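Local coordinates for protein beta-1,4-exocellulase (Thermobifida fusca, PDB 4B4H) that probably hydrolyses beta-1,4 links of cellulose as a family 6 cellobiohydrolase, this chain being the catalytic domain of a longer protein that also carries a cellulose-binding module, at residues A[77-89]-A[97-111]. Numbering follows the deposited sequence. Where two conformers were deposited one is given.
Sequences IQVVIYNLPGRDC and ELGPDELDRYKSEYI
Y106 and Y110, one turn apart on helix 103-121, pack against the chain leaving strand 75-81, in a beta-alpha unit of the parallel barrel characteristic of glycoside hydrolase family 6. The short segments run nearly antiparallel, at 153°, as expected where a helix returns along its strand. Two CH-pi contacts define the aromatic packing. N83 CB lies 3.5 Å from the centroid of the Y110 ring, over the ring centre; L84 CD2 covers a Y106 face nearer the rim, while N83 O approaches that ring at its edge. With CG anti to the backbone N (chi1 178° in Y106), both rings extend from the helix toward the loop. I81 CG2 meets the edge of the Y110 ring, 3.8 Å from Y110 CE2.

Three direct hydrogen bonds cross the contact. Y82 N donates almost straight to Y110 OH (2.9 Å), an oxygen also bonded to L40 O, so the hydroxyl bridges the C-terminal ends of strands 38-40 and 75-81. Y106 OH pairs with E134. The N83 and E97 side chains cross at about a right angle, and N83 ND2 reaches E97 OE2 on its anti side at 2.9 Å in a bent bond, OE2 tilted from the amide plane; I43 N shares that oxygen. Water 2 links N83 OD1 to E97 N.

At the end of the type II turn L84-R87, R87 CZ lies over one Y82 face, offset toward the rim, and R87 NE forms a salt bridge with D88, the predicted active-site aspartate. Within the turn, G86 N donates the third bond, meeting L98 O at 2.9 Å, 34° from the carbonyl plane.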
loop_
_atom_site.group_PDB
_atom_site.type_symbol
_atom_site.label_atom_id
_atom_site.label_comp_id
_atom_site.label_asym_id
_atom_site.label_seq_id
_atom_site.Cartn_x
_atom_site.Cartn_y
_atom_site.Cartn_z
ATOM N N ILE A 77 -11.118 -12.002 2.410
ATOM C CA ILE A 77 -11.151 -11.058 1.280
ATOM C C ILE A 77 -10.634 -9.703 1.756
ATOM O O ILE A 77 -11.005 -9.220 2.831
ATOM C CB ILE A 77 -12.568 -10.893 0.655
ATOM C CG1 ILE A 77 -12.530 -9.950 -0.561
ATOM C CG2 ILE A 77 -13.572 -10.378 1.689
ATOM C CD1 ILE A 77 -13.809 -9.870 -1.372
ATOM N N GLN A 78 -9.818 -9.096 0.933
ATOM C CA GLN A 78 -9.262 -7.828 1.298
ATOM C C GLN A 78 -9.972 -6.711 0.514
ATOM O O GLN A 78 -10.170 -6.833 -0.566
ATOM C CB GLN A 78 -7.755 -7.803 1.004
ATOM C CG GLN A 78 -6.913 -8.843 1.697
ATOM C CD GLN A 78 -5.576 -8.977 1.049
ATOM O OE1 GLN A 78 -5.381 -9.757 0.196
ATOM N NE2 GLN A 78 -4.673 -8.193 1.481
ATOM N N VAL A 79 -10.392 -5.694 1.208
ATOM C CA VAL A 79 -11.115 -4.576 0.607
ATOM C C VAL A 79 -10.336 -3.298 0.920
ATOM O O VAL A 79 -10.064 -3.016 2.080
ATOM C CB VAL A 79 -12.553 -4.468 1.191
ATOM C CG1 VAL A 79 -13.214 -3.169 0.752
ATOM C CG2 VAL A 79 -13.441 -5.641 0.779
ATOM N N VAL A 80 -10.003 -2.505 -0.102
ATOM C CA VAL A 80 -9.254 -1.257 0.134
ATOM C C VAL A 80 -10.234 -0.101 0.214
ATOM O O VAL A 80 -11.020 0.087 -0.702
ATOM C CB VAL A 80 -8.220 -0.969 -0.976
ATOM C CG1 VAL A 80 -7.273 0.113 -0.506
ATOM C CG2 VAL A 80 -7.409 -2.223 -1.301
ATOM N N ILE A 81 -10.186 0.619 1.341
ATOM C CA ILE A 81 -10.986 1.823 1.599
ATOM C C ILE A 81 -10.111 3.017 1.233
ATOM O O ILE A 81 -9.051 3.234 1.844
ATOM C CB ILE A 81 -11.357 1.880 3.098
ATOM C CG1 ILE A 81 -12.042 0.568 3.538
ATOM C CG2 ILE A 81 -12.231 3.091 3.422
ATOM C CD1 ILE A 81 -13.198 0.104 2.658
ATOM N N TYR A 82 -10.530 3.831 0.258
ATOM C CA TYR A 82 -9.610 4.786 -0.342
ATOM C C TYR A 82 -10.320 5.924 -1.058
ATOM O O TYR A 82 -10.321 5.988 -2.287
ATOM C CB TYR A 82 -8.674 4.041 -1.300
ATOM C CG TYR A 82 -7.628 4.869 -2.012
ATOM C CD1 TYR A 82 -6.962 5.903 -1.356
ATOM C CD2 TYR A 82 -7.244 4.562 -3.324
ATOM C CE1 TYR A 82 -5.977 6.639 -2.005
ATOM C CE2 TYR A 82 -6.272 5.297 -3.984
ATOM C CZ TYR A 82 -5.629 6.327 -3.318
ATOM O OH TYR A 82 -4.648 7.041 -3.992
ATOM N N ASN A 83 -10.941 6.806 -0.283
ATOM C CA ASN A 83 -11.705 7.925 -0.869
ATOM C C ASN A 83 -11.770 9.170 0.013
ATOM O O ASN A 83 -12.735 9.932 -0.107
ATOM C CB ASN A 83 -13.124 7.472 -1.277
ATOM C CG ASN A 83 -13.771 8.386 -2.314
ATOM O OD1 ASN A 83 -13.073 9.031 -3.088
ATOM N ND2 ASN A 83 -15.101 8.412 -2.351
ATOM N N LEU A 84 -10.734 9.416 0.827
ATOM C CA LEU A 84 -10.746 10.553 1.749
ATOM C C LEU A 84 -10.976 11.876 1.021
ATOM O O LEU A 84 -10.576 12.015 -0.130
ATOM C CB LEU A 84 -9.424 10.657 2.514
ATOM C CG LEU A 84 -9.317 9.788 3.770
ATOM C CD1 LEU A 84 -7.904 9.892 4.315
ATOM C CD2 LEU A 84 -10.328 10.089 4.873
ATOM N N PRO A 85 -11.617 12.858 1.698
ATOM C CA PRO A 85 -11.675 14.177 1.082
ATOM C C PRO A 85 -10.276 14.755 0.922
ATOM O O PRO A 85 -9.423 14.547 1.791
ATOM C CB PRO A 85 -12.454 15.003 2.105
ATOM C CG PRO A 85 -12.231 14.307 3.411
ATOM C CD PRO A 85 -12.225 12.852 3.039
ATOM N N GLY A 86 -10.036 15.452 -0.183
ATOM C CA GLY A 86 -8.718 16.016 -0.460
ATOM C C GLY A 86 -7.648 14.944 -0.578
ATOM O O GLY A 86 -6.513 15.136 -0.149
ATOM N N ARG A 87 -8.027 13.827 -1.192
ATOM C CA ARG A 87 -7.204 12.615 -1.251
ATOM C C ARG A 87 -5.814 12.868 -1.823
ATOM O O ARG A 87 -5.638 13.706 -2.714
ATOM C CB ARG A 87 -7.922 11.561 -2.106
ATOM C CG ARG A 87 -7.636 10.119 -1.681
ATOM C CD ARG A 87 -8.445 9.152 -2.533
ATOM N NE ARG A 87 -7.784 8.918 -3.812
ATOM C CZ ARG A 87 -8.208 8.078 -4.754
ATOM N NH1 ARG A 87 -9.301 7.339 -4.562
ATOM N NH2 ARG A 87 -7.504 7.948 -5.874
ATOM N N ASP A 88 -4.824 12.134 -1.322
ATOM C CA ASP A 88 -3.487 12.177 -1.920
ATOM C C ASP A 88 -2.955 13.624 -1.947
ATOM O O ASP A 88 -2.502 14.098 -2.980
ATOM C CB ASP A 88 -3.538 11.586 -3.348
ATOM C CG ASP A 88 -4.131 10.163 -3.387
ATOM O OD1 ASP A 88 -3.565 9.266 -2.730
ATOM O OD2 ASP A 88 -5.136 9.912 -4.100
ATOM N N CYS A 89 -2.982 14.299 -0.792
ATOM C CA CYS A 89 -2.844 15.769 -0.720
ATOM C C CYS A 89 -1.499 16.330 -1.187
ATOM O O CYS A 89 -1.378 17.543 -1.365
ATOM C CB CYS A 89 -3.161 16.286 0.688
ATOM S SG CYS A 89 -2.039 15.666 1.972
ATOM N N GLU A 97 -12.295 11.462 -5.983
ATOM C CA GLU A 97 -13.379 12.320 -6.445
ATOM C C GLU A 97 -13.772 13.307 -5.360
ATOM O O GLU A 97 -14.373 14.347 -5.645
ATOM C CB GLU A 97 -14.574 11.468 -6.858
ATOM C CG GLU A 97 -15.209 10.781 -5.658
ATOM C CD GLU A 97 -15.981 9.527 -5.987
ATOM O OE1 GLU A 97 -16.291 9.259 -7.174
ATOM O OE2 GLU A 97 -16.273 8.791 -5.027
ATOM N N LEU A 98 -13.432 13.018 -4.110
ATOM C CA LEU A 98 -13.907 13.884 -3.034
ATOM C C LEU A 98 -12.923 15.003 -2.715
ATOM O O LEU A 98 -11.774 14.766 -2.400
ATOM C CB LEU A 98 -14.222 13.052 -1.784
ATOM C CG LEU A 98 -15.426 12.119 -1.880
ATOM C CD1 LEU A 98 -15.888 11.749 -0.486
ATOM C CD2 LEU A 98 -16.577 12.748 -2.654
ATOM N N GLY A 99 -13.404 16.242 -2.805
ATOM C CA GLY A 99 -12.583 17.400 -2.478
ATOM C C GLY A 99 -12.295 17.623 -0.999
ATOM O O GLY A 99 -12.862 16.946 -0.130
ATOM N N PRO A 100 -11.454 18.617 -0.691
ATOM C CA PRO A 100 -10.963 18.844 0.665
ATOM C C PRO A 100 -12.042 19.241 1.677
ATOM O O PRO A 100 -11.858 19.037 2.884
ATOM C CB PRO A 100 -9.944 19.969 0.486
ATOM C CG PRO A 100 -10.319 20.650 -0.782
ATOM C CD PRO A 100 -10.975 19.636 -1.653
ATOM N N ASP A 101 -13.149 19.808 1.202
ATOM C CA ASP A 101 -14.216 20.203 2.124
ATOM C C ASP A 101 -15.338 19.163 2.225
ATOM O O ASP A 101 -16.350 19.386 2.901
ATOM C CB ASP A 101 -14.775 21.579 1.742
ATOM C CG ASP A 101 -13.705 22.649 1.723
ATOM O OD1 ASP A 101 -13.340 23.181 2.796
ATOM O OD2 ASP A 101 -13.190 22.936 0.619
ATOM N N GLU A 102 -15.136 18.019 1.571
ATOM C CA GLU A 102 -16.200 17.032 1.395
ATOM C C GLU A 102 -16.253 15.883 2.421
ATOM O O GLU A 102 -16.791 14.828 2.115
ATOM C CB GLU A 102 -16.168 16.473 -0.043
ATOM C CG GLU A 102 -16.451 17.497 -1.146
ATOM C CD GLU A 102 -16.814 16.833 -2.459
ATOM O OE1 GLU A 102 -17.963 16.384 -2.617
ATOM O OE2 GLU A 102 -15.949 16.752 -3.349
ATOM N N LEU A 103 -15.779 16.109 3.647
ATOM C CA LEU A 103 -15.841 15.067 4.682
ATOM C C LEU A 103 -17.261 14.514 4.888
ATOM O O LEU A 103 -17.450 13.295 5.035
ATOM C CB LEU A 103 -15.265 15.579 6.004
ATOM C CG LEU A 103 -15.160 14.594 7.180
ATOM C CD1 LEU A 103 -14.449 13.297 6.802
ATOM C CD2 LEU A 103 -14.468 15.247 8.364
ATOM N N ASP A 104 -18.253 15.398 4.890
ATOM C CA ASP A 104 -19.634 14.950 5.065
ATOM C C ASP A 104 -20.119 13.939 4.011
ATOM O O ASP A 104 -20.859 12.998 4.348
ATOM C CB ASP A 104 -20.592 16.132 5.196
ATOM C CG ASP A 104 -20.425 16.880 6.514
ATOM O OD1 ASP A 104 -20.026 16.260 7.525
ATOM O OD2 ASP A 104 -20.701 18.102 6.535
ATOM N N ARG A 105 -19.670 14.109 2.761
ATOM C CA ARG A 105 -19.971 13.178 1.666
ATOM C C ARG A 105 -19.199 11.866 1.825
ATOM O O ARG A 105 -19.711 10.764 1.540
ATOM C CB ARG A 105 -19.600 13.805 0.319
ATOM C CG ARG A 105 -20.032 12.974 -0.876
ATOM C CD ARG A 105 -20.298 13.798 -2.127
ATOM N NE ARG A 105 -20.462 12.960 -3.312
ATOM C CZ ARG A 105 -21.632 12.583 -3.835
ATOM N NH1 ARG A 105 -22.782 12.965 -3.290
ATOM N NH2 ARG A 105 -21.649 11.832 -4.920
ATOM N N TYR A 106 -17.970 11.995 2.301
ATOM C CA TYR A 106 -17.169 10.818 2.628
ATOM C C TYR A 106 -17.905 9.943 3.633
ATOM O O TYR A 106 -17.968 8.729 3.460
ATOM C CB TYR A 106 -15.809 11.221 3.198
ATOM C CG TYR A 106 -14.925 10.054 3.609
ATOM C CD1 TYR A 106 -14.210 9.336 2.660
ATOM C CD2 TYR A 106 -14.785 9.695 4.953
ATOM C CE1 TYR A 106 -13.389 8.283 3.022
ATOM C CE2 TYR A 106 -13.948 8.637 5.332
ATOM C CZ TYR A 106 -13.258 7.938 4.356
ATOM O OH TYR A 106 -12.412 6.879 4.718
ATOM N N LYS A 107 -18.469 10.567 4.666
ATOM C CA LYS A 107 -19.105 9.827 5.744
ATOM C C LYS A 107 -20.417 9.192 5.287
ATOM O O LYS A 107 -20.634 8.011 5.489
ATOM C CB LYS A 107 -19.361 10.728 6.958
ATOM C CG LYS A 107 -18.135 11.252 7.674
ATOM C CD LYS A 107 -18.543 12.252 8.752
ATOM C CE LYS A 107 -17.327 12.801 9.471
ATOM N NZ LYS A 107 -17.664 13.517 10.724
ATOM N N SER A 108 -21.279 9.990 4.669
ATOM C CA SER A 108 -22.629 9.542 4.328
ATOM C C SER A 108 -22.799 8.749 3.033
ATOM O O SER A 108 -23.715 7.912 2.931
ATOM C CB SER A 108 -23.597 10.730 4.324
ATOM O OG SER A 108 -24.912 10.300 4.032
ATOM N N GLU A 109 -21.959 9.039 2.031
ATOM C CA GLU A 109 -22.114 8.456 0.692
ATOM C C GLU A 109 -21.044 7.426 0.337
ATOM O O GLU A 109 -21.149 6.757 -0.688
ATOM C CB GLU A 109 -22.171 9.556 -0.391
ATOM C CG GLU A 109 -23.156 10.683 -0.102
ATOM C CD GLU A 109 -24.539 10.191 0.297
ATOM O OE1 GLU A 109 -25.125 9.365 -0.432
ATOM O OE2 GLU A 109 -25.051 10.637 1.349
ATOM N N TYR A 110 -20.017 7.319 1.177
ATOM C CA TYR A 110 -18.945 6.355 0.955
ATOM C C TYR A 110 -18.830 5.308 2.091
ATOM O O TYR A 110 -19.181 4.151 1.890
ATOM C CB TYR A 110 -17.630 7.080 0.645
ATOM C CG TYR A 110 -16.494 6.135 0.400
ATOM C CD1 TYR A 110 -16.411 5.413 -0.792
ATOM C CD2 TYR A 110 -15.511 5.960 1.358
ATOM C CE1 TYR A 110 -15.370 4.525 -1.013
ATOM C CE2 TYR A 110 -14.465 5.074 1.145
ATOM C CZ TYR A 110 -14.400 4.371 -0.040
ATOM O OH TYR A 110 -13.370 3.478 -0.245
ATOM N N ILE A 111 -18.395 5.725 3.283
ATOM C CA ILE A 111 -18.296 4.811 4.433
ATOM C C ILE A 111 -19.608 4.123 4.835
ATOM O O ILE A 111 -19.636 2.898 5.017
ATOM C CB ILE A 111 -17.694 5.530 5.662
ATOM C CG1 ILE A 111 -16.304 6.066 5.327
ATOM C CG2 ILE A 111 -17.629 4.617 6.885
ATOM C CD1 ILE A 111 -15.259 4.983 5.118
HETATM O O HOH W 1 -11.439 11.243 -2.714
HETATM O O HOH W 2 -12.582 8.656 -5.852
HETATM O O HOH W 3 -9.709 14.440 -4.018
#